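Local coordinates for protein Hpy188I (PDB 3OQG) that cuts double-stranded DNA as a restriction endonuclease of the GIY-YIG nuclease family, probably with the help of a bound metal ion, at residues 40-51 with 123-134. Numbering follows the deposited sequence.
Sequences YFNLLCELVPNN and LKINKIVQVYAF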
ATOM      1  N   TYR A  40     -25.184  -4.775   4.684  1.00 33.28           N
ATOM      2  CA  TYR A  40     -24.068  -5.667   4.326  1.00 32.31           C
ATOM      3  C   TYR A  40     -22.952  -5.712   5.377  1.00 29.32           C
ATOM      4  O   TYR A  40     -22.095  -6.567   5.306  1.00 28.49           O
ATOM      5  CB  TYR A  40     -23.417  -5.228   3.015  1.00 33.61           C
ATOM      6  CG  TYR A  40     -24.289  -5.350   1.801  1.00 36.89           C
ATOM      7  CD1 TYR A  40     -24.251  -6.497   1.007  1.00 40.28           C
ATOM      8  CD2 TYR A  40     -25.137  -4.315   1.428  1.00 39.72           C
ATOM      9  CE1 TYR A  40     -25.044  -6.606  -0.134  1.00 42.37           C
ATOM     10  CE2 TYR A  40     -25.942  -4.419   0.294  1.00 42.63           C
ATOM     11  CZ  TYR A  40     -25.887  -5.565  -0.477  1.00 43.39           C
ATOM     12  OH  TYR A  40     -26.681  -5.672  -1.597  1.00 45.68           O
ATOM     13  N   PHE A  41     -22.965  -4.766   6.311  1.00 27.28           N
ATOM     14  CA  PHE A  41     -21.932  -4.641   7.330  1.00 24.95           C
ATOM     15  C   PHE A  41     -22.429  -5.135   8.672  1.00 24.52           C
ATOM     16  O   PHE A  41     -23.620  -4.986   9.017  1.00 24.26           O
ATOM     17  CB  PHE A  41     -21.494  -3.181   7.458  1.00 24.63           C
ATOM     18  CG  PHE A  41     -20.576  -2.731   6.366  1.00 23.34           C
ATOM     19  CD1 PHE A  41     -19.229  -2.497   6.622  1.00 21.97           C
ATOM     20  CD2 PHE A  41     -21.051  -2.574   5.068  1.00 24.69           C
ATOM     21  CE1 PHE A  41     -18.368  -2.105   5.612  1.00 23.80           C
ATOM     22  CE2 PHE A  41     -20.227  -2.179   4.059  1.00 23.98           C
ATOM     23  CZ  PHE A  41     -18.871  -1.937   4.314  1.00 24.29           C
ATOM     24  N   ASN A  42     -21.510  -5.716   9.436  1.00 22.64           N
ATOM     25  CA  ASN A  42     -21.804  -6.198  10.769  1.00 22.40           C
ATOM     26  C   ASN A  42     -20.698  -5.708  11.720  1.00 20.79           C
ATOM     27  O   ASN A  42     -19.524  -5.644  11.348  1.00 19.76           O
ATOM     28  CB  ASN A  42     -21.857  -7.717  10.783  1.00 22.53           C
ATOM     29  CG  ASN A  42     -22.856  -8.280   9.787  1.00 25.26           C
ATOM     30  OD1 ASN A  42     -22.471  -8.925   8.805  1.00 29.40           O
ATOM     31  ND2 ASN A  42     -24.134  -8.038  10.031  1.00 25.00           N
ATOM     32  N   LEU A  43     -21.078  -5.348  12.934  1.00 20.42           N
ATOM     33  CA  LEU A  43     -20.101  -4.955  13.956  1.00 19.14           C
ATOM     34  C   LEU A  43     -19.039  -6.040  14.138  1.00 18.57           C
ATOM     35  O   LEU A  43     -19.359  -7.219  14.365  1.00 19.98           O
ATOM     36  CB  LEU A  43     -20.818  -4.718  15.298  1.00 19.12           C
ATOM     37  CG  LEU A  43     -19.972  -4.200  16.450  1.00 17.88           C
ATOM     38  CD1 LEU A  43     -19.378  -2.833  16.123  1.00 18.81           C
ATOM     39  CD2 LEU A  43     -20.865  -4.125  17.667  1.00 17.25           C
ATOM     40  N   LEU A  44     -17.780  -5.627  14.051  1.00 17.52           N
ATOM     41  CA  LEU A  44     -16.649  -6.560  14.098  1.00 17.18           C
ATOM     42  C   LEU A  44     -15.878  -6.475  15.406  1.00 16.23           C
ATOM     43  O   LEU A  44     -15.553  -7.496  15.998  1.00 17.16           O
ATOM     44  CB  LEU A  44     -15.718  -6.298  12.904  1.00 17.19           C
ATOM     45  CG  LEU A  44     -14.455  -7.161  12.827  1.00 16.81           C
ATOM     46  CD1 LEU A  44     -14.777  -8.648  12.740  1.00 17.63           C
ATOM     47  CD2 LEU A  44     -13.560  -6.693  11.657  1.00 16.74           C
ATOM     48  N   CYS A  45     -15.577  -5.257  15.852  1.00 17.07           N
ATOM     49  CA  CYS A  45     -14.788  -5.037  17.056  1.00 16.12           C
ATOM     50  C   CYS A  45     -14.877  -3.569  17.421  1.00 16.36           C
ATOM     51  O   CYS A  45     -15.512  -2.780  16.711  1.00 16.99           O
ATOM     52  CB  CYS A  45     -13.318  -5.428  16.831  1.00 16.71           C
ATOM     53  SG  CYS A  45     -12.422  -4.507  15.571  1.00 17.62           S
ATOM     54  N   GLU A  46     -14.256  -3.215  18.531  1.00 16.50           N
ATOM     55  CA  GLU A  46     -14.094  -1.828  18.921  1.00 16.17           C
ATOM     56  C   GLU A  46     -12.620  -1.592  19.116  1.00 16.49           C
ATOM     57  O   GLU A  46     -11.869  -2.520  19.499  1.00 15.77           O
ATOM     58  CB  GLU A  46     -14.822  -1.521  20.225  1.00 17.36           C
ATOM     59  CG  GLU A  46     -16.285  -1.397  20.083  1.00 18.86           C
ATOM     60  CD  GLU A  46     -16.976  -1.306  21.399  1.00 21.03           C
ATOM     61  OE1 GLU A  46     -16.683  -2.167  22.282  1.00 20.24           O
ATOM     62  OE2 GLU A  46     -17.812  -0.382  21.552  1.00 23.32           O
ATOM     63  N   LEU A  47     -12.219  -0.350  18.865  1.00 15.87           N
ATOM     64  CA  LEU A  47     -10.861   0.119  19.141  1.00 16.68           C
ATOM     65  C   LEU A  47     -10.890   1.042  20.362  1.00 17.13           C
ATOM     66  O   LEU A  47     -11.686   1.990  20.423  1.00 16.86           O
ATOM     67  CB  LEU A  47     -10.287   0.887  17.946  1.00 16.60           C
ATOM     68  CG  LEU A  47     -10.417   0.191  16.577  1.00 16.41           C
ATOM     69  CD1 LEU A  47      -9.782   1.017  15.444  1.00 19.10           C
ATOM     70  CD2 LEU A  47      -9.848  -1.237  16.653  1.00 17.84           C
ATOM     71  N   VAL A  48     -10.022   0.744  21.314  1.00 16.70           N
ATOM     72  CA  VAL A  48      -9.948   1.495  22.557  1.00 17.78           C
ATOM     73  C   VAL A  48      -8.649   2.291  22.628  1.00 18.36           C
ATOM     74  O   VAL A  48      -7.561   1.690  22.678  1.00 18.84           O
ATOM     75  CB  VAL A  48      -9.998   0.548  23.759  1.00 18.37           C
ATOM     76  CG1 VAL A  48     -10.019   1.366  25.032  1.00 18.79           C
ATOM     77  CG2 VAL A  48     -11.200  -0.403  23.665  1.00 18.77           C
ATOM     78  N   PRO A  49      -8.735   3.641  22.614  1.00 18.98           N
ATOM     79  CA  PRO A  49      -7.511   4.430  22.708  1.00 19.34           C
ATOM     80  C   PRO A  49      -6.822   4.233  24.025  1.00 19.48           C
ATOM     81  O   PRO A  49      -7.478   4.206  25.087  1.00 20.05           O
ATOM     82  CB  PRO A  49      -8.013   5.881  22.603  1.00 20.14           C
ATOM     83  CG  PRO A  49      -9.271   5.761  21.913  1.00 20.87           C
ATOM     84  CD  PRO A  49      -9.902   4.526  22.424  1.00 19.80           C
ATOM     85  N   ASN A  50      -5.509   4.056  23.938  1.00 18.69           N
ATOM     86  CA  ASN A  50      -4.656   4.005  25.086  1.00 19.63           C
ATOM     87  C   ASN A  50      -3.567   5.075  24.923  1.00 19.93           C
ATOM     88  O   ASN A  50      -2.507   4.826  24.347  1.00 19.98           O
ATOM     89  CB  ASN A  50      -4.073   2.610  25.250  1.00 19.33           C
ATOM     90  CG  ASN A  50      -3.305   2.458  26.553  1.00 22.69           C
ATOM     91  OD1 ASN A  50      -2.769   3.447  27.098  1.00 22.61           O
ATOM     92  ND2 ASN A  50      -3.189   1.226  27.022  1.00 24.12           N
ATOM     93  N   ASN A  51      -3.865   6.279  25.399  1.00 20.45           N
ATOM     94  CA  ASN A  51      -2.959   7.419  25.224  1.00 20.82           C
ATOM     95  C   ASN A  51      -1.594   7.228  25.851  1.00 20.52           C
ATOM     96  O   ASN A  51      -0.568   7.580  25.246  1.00 20.95           O
ATOM     97  CB  ASN A  51      -3.622   8.721  25.697  1.00 21.46           C
ATOM     98  CG  ASN A  51      -4.345   9.420  24.579  1.00 23.79           C
ATOM     99  OD1 ASN A  51      -3.707  10.096  23.762  1.00 25.73           O
ATOM    100  ND2 ASN A  51      -5.670   9.230  24.496  1.00 25.26           N
ATOM    101  N   LEU A 123      -6.546   8.961  19.187  1.00 16.81           N
ATOM    102  CA  LEU A 123      -6.026   9.153  20.537  1.00 17.45           C
ATOM    103  C   LEU A 123      -6.520  10.473  21.148  1.00 17.94           C
ATOM    104  O   LEU A 123      -6.873  10.541  22.332  1.00 18.89           O
ATOM    105  CB  LEU A 123      -4.475   9.093  20.535  1.00 17.93           C
ATOM    106  CG  LEU A 123      -3.812   7.733  20.295  1.00 16.27           C
ATOM    107  CD1 LEU A 123      -2.272   7.893  20.291  1.00 17.10           C
ATOM    108  CD2 LEU A 123      -4.280   6.670  21.294  1.00 16.18           C
ATOM    109  N   LYS A 124      -6.527  11.533  20.342  1.00 18.84           N
ATOM    110  CA  LYS A 124      -6.918  12.871  20.809  1.00 20.06           C
ATOM    111  C   LYS A 124      -8.406  12.971  21.095  1.00 19.54           C
ATOM    112  O   LYS A 124      -8.817  13.549  22.115  1.00 20.24           O
ATOM    113  CB  LYS A 124      -6.485  13.930  19.798  1.00 21.28           C
ATOM    114  CG  LYS A 124      -6.718  15.368  20.186  1.00 26.26           C
ATOM    115  CD  LYS A 124      -5.894  15.834  21.393  1.00 30.77           C
ATOM    116  CE  LYS A 124      -6.205  17.299  21.756  1.00 34.77           C
ATOM    117  NZ  LYS A 124      -7.609  17.478  22.284  1.00 36.67           N
ATOM    118  N   ILE A 125      -9.218  12.412  20.198  1.00 18.93           N
ATOM    119  CA  ILE A 125     -10.671  12.378  20.384  1.00 19.07           C
ATOM    120  C   ILE A 125     -10.976  11.524  21.616  1.00 19.82           C
ATOM    121  O   ILE A 125     -11.865  11.839  22.423  1.00 20.30           O
ATOM    122  CB  ILE A 125     -11.351  11.804  19.145  1.00 18.13           C
ATOM    123  CG1 ILE A 125     -11.218  12.776  17.948  1.00 18.82           C
ATOM    124  CG2 ILE A 125     -12.821  11.442  19.440  1.00 16.45           C
ATOM    125  CD1 ILE A 125     -11.628  12.140  16.626  1.00 19.56           C
ATOM    126  N   ASN A 126     -10.191  10.460  21.762  1.00 18.68           N
ATOM    127  CA  ASN A 126     -10.174   9.638  22.976  1.00 19.34           C
ATOM    128  C   ASN A 126     -11.541   9.033  23.290  1.00 19.25           C
ATOM    129  O   ASN A 126     -11.986   8.968  24.461  1.00 19.50           O
ATOM    130  CB  ASN A 126      -9.608  10.436  24.142  1.00 20.17           C
ATOM    131  CG  ASN A 126      -9.119   9.560  25.281  1.00 22.24           C
ATOM    132  OD1 ASN A 126      -8.764   8.385  25.095  1.00 22.60           O
ATOM    133  ND2 ASN A 126      -9.065  10.145  26.477  1.00 25.36           N
ATOM    134  N   LYS A 127     -12.180   8.532  22.230  1.00 18.15           N
ATOM    135  CA  LYS A 127     -13.397   7.755  22.358  1.00 19.19           C
ATOM    136  C   LYS A 127     -13.206   6.354  21.796  1.00 18.64           C
ATOM    137  O   LYS A 127     -12.370   6.120  20.916  1.00 19.41           O
ATOM    138  CB  LYS A 127     -14.554   8.422  21.604  1.00 19.69           C
ATOM    139  CG  LYS A 127     -14.885   9.843  22.030  1.00 23.57           C
ATOM    140  CD  LYS A 127     -15.390   9.922  23.450  1.00 27.03           C
ATOM    141  CE  LYS A 127     -15.640  11.362  23.895  1.00 30.63           C
ATOM    142  NZ  LYS A 127     -16.264  11.392  25.260  1.00 34.31           N
ATOM    143  N   ILE A 128     -13.992   5.416  22.314  1.00 17.84           N
ATOM    144  CA  ILE A 128     -13.990   4.057  21.779  1.00 18.06           C
ATOM    145  C   ILE A 128     -14.591   4.128  20.365  1.00 17.69           C
ATOM    146  O   ILE A 128     -15.552   4.885  20.111  1.00 19.01           O
ATOM    147  CB  ILE A 128     -14.736   3.092  22.709  1.00 18.88           C
ATOM    148  CG1 ILE A 128     -13.919   2.886  24.004  1.00 19.81           C
ATOM    149  CG2 ILE A 128     -14.943   1.793  22.033  1.00 18.91           C
ATOM    150  CD1 ILE A 128     -14.699   2.246  25.132  1.00 22.64           C
ATOM    151  N   VAL A 129     -13.969   3.409  19.435  1.00 17.33           N
ATOM    152  CA  VAL A 129     -14.375   3.404  18.045  1.00 16.79           C
ATOM    153  C   VAL A 129     -15.044   2.089  17.719  1.00 16.76           C
ATOM    154  O   VAL A 129     -14.475   1.027  17.962  1.00 17.17           O
ATOM    155  CB  VAL A 129     -13.142   3.556  17.117  1.00 17.10           C
ATOM    156  CG1 VAL A 129     -13.546   3.592  15.682  1.00 17.07           C
ATOM    157  CG2 VAL A 129     -12.326   4.768  17.509  1.00 17.54           C
ATOM    158  N   GLN A 130     -16.249   2.138  17.165  1.00 17.23           N
ATOM    159  CA  GLN A 130     -16.886   0.942  16.668  1.00 16.65           C
ATOM    160  C   GLN A 130     -16.392   0.669  15.250  1.00 17.41           C
ATOM    161  O   GLN A 130     -16.349   1.596  14.397  1.00 18.39           O
ATOM    162  CB  GLN A 130     -18.410   1.052  16.721  1.00 17.85           C
ATOM    163  CG  GLN A 130     -18.990   1.028  18.134  1.00 18.38           C
ATOM    164  CD  GLN A 130     -18.694   2.281  18.944  1.00 20.20           C
ATOM    165  OE1 GLN A 130     -18.948   3.387  18.482  1.00 22.96           O
ATOM    166  NE2 GLN A 130     -18.127   2.116  20.137  1.00 22.64           N
ATOM    167  N   VAL A 131     -16.079  -0.600  14.980  1.00 16.26           N
ATOM    168  CA  VAL A 131     -15.625  -1.032  13.674  1.00 16.05           C
ATOM    169  C   VAL A 131     -16.655  -1.992  13.078  1.00 16.97           C
ATOM    170  O   VAL A 131     -16.864  -3.067  13.602  1.00 17.53           O
ATOM    171  CB  VAL A 131     -14.266  -1.729  13.696  1.00 15.79           C
ATOM    172  CG1 VAL A 131     -13.786  -2.021  12.255  1.00 16.43           C
ATOM    173  CG2 VAL A 131     -13.234  -0.870  14.452  1.00 14.64           C
ATOM    174  N   TYR A 132     -17.296  -1.552  12.010  1.00 17.19           N
ATOM    175  CA  TYR A 132     -18.219  -2.389  11.231  1.00 17.70           C
ATOM    176  C   TYR A 132     -17.506  -2.899   9.999  1.00 18.95           C
ATOM    177  O   TYR A 132     -16.666  -2.193   9.417  1.00 19.87           O
ATOM    178  CB  TYR A 132     -19.473  -1.593  10.844  1.00 18.45           C
ATOM    179  CG  TYR A 132     -20.322  -1.109  11.992  1.00 18.36           C
ATOM    180  CD1 TYR A 132     -21.442  -1.831  12.423  1.00 19.01           C
ATOM    181  CD2 TYR A 132     -20.054   0.091  12.629  1.00 18.00           C
ATOM    182  CE1 TYR A 132     -22.245  -1.376  13.475  1.00 19.56           C
ATOM    183  CE2 TYR A 132     -20.829   0.519  13.703  1.00 18.61           C
ATOM    184  CZ  TYR A 132     -21.938  -0.207  14.106  1.00 18.06           C
ATOM    185  OH  TYR A 132     -22.732   0.259  15.134  1.00 19.34           O
ATOM    186  N   ALA A 133     -17.817  -4.129   9.599  1.00 19.30           N
ATOM    187  CA  ALA A 133     -17.064  -4.770   8.518  1.00 19.76           C
ATOM    188  C   ALA A 133     -17.940  -5.517   7.545  1.00 20.68           C
ATOM    189  O   ALA A 133     -19.001  -6.043   7.911  1.00 21.20           O
ATOM    190  CB  ALA A 133     -16.048  -5.731   9.083  1.00 19.32           C
ATOM    191  N   PHE A 134     -17.420  -5.624   6.327  1.00 21.52           N
ATOM    192  CA  PHE A 134     -18.007  -6.404   5.243  1.00 22.59           C
ATOM    193  C   PHE A 134     -16.889  -7.225   4.647  1.00 22.54           C
ATOM    194  O   PHE A 134     -15.838  -6.657   4.310  1.00 22.21           O
ATOM    195  CB  PHE A 134     -18.555  -5.454   4.194  1.00 22.98           C
ATOM    196  CG  PHE A 134     -18.841  -6.113   2.869  1.00 25.03           C
ATOM    197  CD1 PHE A 134     -19.777  -7.124   2.775  1.00 25.97           C
ATOM    198  CD2 PHE A 134     -18.165  -5.713   1.716  1.00 26.72           C
ATOM    199  CE1 PHE A 134     -20.042  -7.743   1.553  1.00 28.91           C
ATOM    200  CE2 PHE A 134     -18.434  -6.326   0.496  1.00 27.92           C
ATOM    201  CZ  PHE A 134     -19.372  -7.340   0.421  1.00 29.20           C
TER
HETATM  202  O   HOH W   1     -19.434  -8.917   8.532  1.00 27.95           O
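F41 lays one ring face against F134, whose CB stands 3.5 Å from the F41 ring centroid; the rings meet obliquely, and F144 of the second subunit meets F134. N42 and A133 exchange backbone hydrogen bonds, with a water within hydrogen-bonding distance of N42 OD1 and A133 O. L43 turns to the opposite face; with CG anti to the backbone N (chi1 -175°), CD1 sits over the centre of the Y132 ring (CH-pi, 4.2 Å). Next comes a classic bulge: V131 O accepts L44 N at 2.8 Å and C45 N weakly at 3.4 Å. Small C45 suits the buried face, SG touching V131 CB. E46 returns to the L43 face, its OE2 met on the anti side by Q130 NE2 (2.9 Å, 164°) while N59 holds OE1. L47, touching V95 of helix 91-98, packs CG on V131 CG2, branched side chains filling the apolar face. The paired ladder ends at L47-V129, so P49, lacking an N-H, is tolerated where its CG and CD touch K127 O. N51 ND2 bonds L123 O (2.8 Å) ending helix 113-125. Strands 42-50 and 129-134 are bulged antiparallel neighbours inside this GIY-YIG nuclease's five-stranded sheet, edged within the chain by 55-60 and 80-87.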